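Local structure of urea carboxylase (Thermus thermophilus, 3OEP) at residues 158-161 against 162-166. The protein is of unknown function but is a KipI-KipA homologue with cyclophilin-like domains, and probably not an allophanate hydrolase. Numbering follows the deposited sequence.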
ATOM      1  N   GLY A 158      -4.177 -10.058  17.794  1.00 13.48           N
ATOM      2  CA  GLY A 158      -4.087  -8.812  17.056  1.00 14.11           C
ATOM      3  C   GLY A 158      -5.286  -7.923  17.289  1.00 13.70           C
ATOM      4  O   GLY A 158      -6.292  -8.352  17.867  1.00 12.47           O
ATOM      5  N   ILE A 159      -5.157  -6.672  16.859  1.00 13.08           N
ATOM      6  CA  ILE A 159      -6.231  -5.692  16.980  1.00 12.44           C
ATOM      7  C   ILE A 159      -6.446  -5.067  15.607  1.00 13.98           C
ATOM      8  O   ILE A 159      -5.533  -4.461  15.059  1.00 12.69           O
ATOM      9  CB  ILE A 159      -5.894  -4.579  17.988  1.00 13.55           C
ATOM     10  CG1 ILE A 159      -5.487  -5.174  19.345  1.00 14.70           C
ATOM     11  CG2 ILE A 159      -7.099  -3.636  18.139  1.00 13.63           C
ATOM     12  CD1 ILE A 159      -4.866  -4.186  20.299  1.00 16.35           C
ATOM     13  N   TYR A 160      -7.636  -5.250  15.044  1.00 13.89           N
ATOM     14  CA  TYR A 160      -7.981  -4.655  13.744  1.00 14.78           C
ATOM     15  C   TYR A 160      -8.201  -3.150  13.961  1.00 15.50           C
ATOM     16  O   TYR A 160      -9.133  -2.770  14.656  1.00 16.68           O
ATOM     17  CB  TYR A 160      -9.247  -5.310  13.170  1.00 15.69           C
ATOM     18  CG  TYR A 160      -9.072  -6.738  12.703  1.00 15.10           C
ATOM     19  CD1 TYR A 160      -8.982  -7.045  11.348  1.00 18.98           C
ATOM     20  CD2 TYR A 160      -9.003  -7.794  13.612  1.00 16.07           C
ATOM     21  CE1 TYR A 160      -8.819  -8.356  10.910  1.00 20.54           C
ATOM     22  CE2 TYR A 160      -8.839  -9.114  13.184  1.00 18.36           C
ATOM     23  CZ  TYR A 160      -8.743  -9.387  11.830  1.00 20.69           C
ATOM     24  OH  TYR A 160      -8.584 -10.685  11.394  1.00 20.86           O
ATOM     25  N   PRO A 161      -7.349  -2.282  13.377  1.00 14.60           N
ATOM     26  CA  PRO A 161      -7.527  -0.840  13.618  1.00 15.34           C
ATOM     27  C   PRO A 161      -8.653  -0.217  12.790  1.00 16.36           C
ATOM     28  O   PRO A 161      -9.200   0.822  13.175  1.00 17.53           O
ATOM     29  CB  PRO A 161      -6.179  -0.237  13.191  1.00 17.54           C
ATOM     30  CG  PRO A 161      -5.258  -1.400  12.979  1.00 20.36           C
ATOM     31  CD  PRO A 161      -6.118  -2.546  12.612  1.00 17.11           C
ATOM     32  N   LEU A 162      -8.951  -0.851  11.660  1.00 15.61           N
ATOM     33  CA  LEU A 162      -9.912  -0.384  10.673  1.00 19.69           C
ATOM     34  C   LEU A 162     -10.728  -1.591  10.219  1.00 18.61           C
ATOM     35  O   LEU A 162     -10.243  -2.729  10.306  1.00 18.24           O
ATOM     36  CB  LEU A 162      -9.177   0.174   9.446  1.00 20.02           C
ATOM     37  CG  LEU A 162      -8.201   1.343   9.636  1.00 27.94           C
ATOM     38  CD1 LEU A 162      -6.874   1.085   8.927  1.00 30.32           C
ATOM     39  CD2 LEU A 162      -8.812   2.633   9.151  1.00 27.19           C
ATOM     40  N   PRO A 163     -11.950  -1.361   9.715  1.00 18.91           N
ATOM     41  CA  PRO A 163     -12.704  -2.487   9.172  1.00 21.16           C
ATOM     42  C   PRO A 163     -11.960  -3.131   8.010  1.00 23.64           C
ATOM     43  O   PRO A 163     -11.417  -2.426   7.155  1.00 24.26           O
ATOM     44  CB  PRO A 163     -14.013  -1.851   8.690  1.00 22.65           C
ATOM     45  CG  PRO A 163     -14.105  -0.550   9.387  1.00 24.65           C
ATOM     46  CD  PRO A 163     -12.704  -0.098   9.621  1.00 20.09           C
ATOM     47  N   SER A 164     -11.905  -4.455   7.999  1.00 25.31           N
ATOM     48  CA  SER A 164     -11.240  -5.178   6.923  1.00 26.90           C
ATOM     49  C   SER A 164     -11.672  -6.637   6.902  1.00 28.37           C
ATOM     50  O   SER A 164     -12.255  -7.132   7.875  1.00 25.18           O
ATOM     51  CB  SER A 164      -9.715  -5.087   7.057  1.00 27.46           C
ATOM     52  OG  SER A 164      -9.222  -5.937   8.077  1.00 33.52           O
ATOM     53  N   PRO A 165     -11.391  -7.337   5.790  1.00 29.51           N
ATOM     54  CA  PRO A 165     -11.630  -8.777   5.798  1.00 29.26           C
ATOM     55  C   PRO A 165     -10.675  -9.453   6.767  1.00 27.00           C
ATOM     56  O   PRO A 165      -9.568  -8.955   6.986  1.00 28.61           O
ATOM     57  CB  PRO A 165     -11.322  -9.204   4.355  1.00 29.72           C
ATOM     58  CG  PRO A 165     -11.318  -7.946   3.562  1.00 31.10           C
ATOM     59  CD  PRO A 165     -10.891  -6.869   4.486  1.00 30.48           C
ATOM     60  N   GLY A 166     -11.088 -10.575   7.342  1.00 24.82           N
ATOM     61  CA  GLY A 166     -10.232 -11.264   8.301  1.00 22.61           C
ATOM     62  C   GLY A 166     -10.797 -12.586   8.770  1.00 20.83           C
ATOM     63  O   GLY A 166     -12.008 -12.732   8.931  1.00 20.76           O
TER
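The Tyr160 ring meets 162-166 along one edge. Ser164 OG lies in the ring plane, 3.5 Å from Tyr160 CD1. Pro165 O reaches the same edge, 4.0 Å from Tyr160 CE1. Outside these residues, Phe123 packs edge-to-face with the ring. The Tyr160 side chain sets its CG opposite the carbonyl carbon (chi1 -70°), which turns the ring toward 164-166. At the far end, Tyr160 OH lies 3.6 Å from Gly166 CA. Gly166 has no side chain, and this leaves room for the hydroxyl. Ser164 OG also sits 3.2 Å from Pro165 O, within hydrogen-bonding reach. Tyr160 OH hydrogen-bonds a bound glycerol, probably from the crystallisation liquor. A leucine in place of Tyr160 would probably leave the glycerol without this hydroxyl partner and open a gap beside Ser164 and Gly166. At the bend itself Pro161 CB and Leu162 CG are apolar neighbours, 4.4 Å apart. No hydrogen bond joins the two segments directly. Instead, the backbone of Tyr160 hydrogen-bonds to Ala149, and that of Ser164 to Val145. The arrangement, with the tyrosine ring edge against the returning strand, belongs to the proline-rich turn joining strand 156-159 to strand 164-166 in the cyclophilin-like carboxyltransferase subdomain C and D.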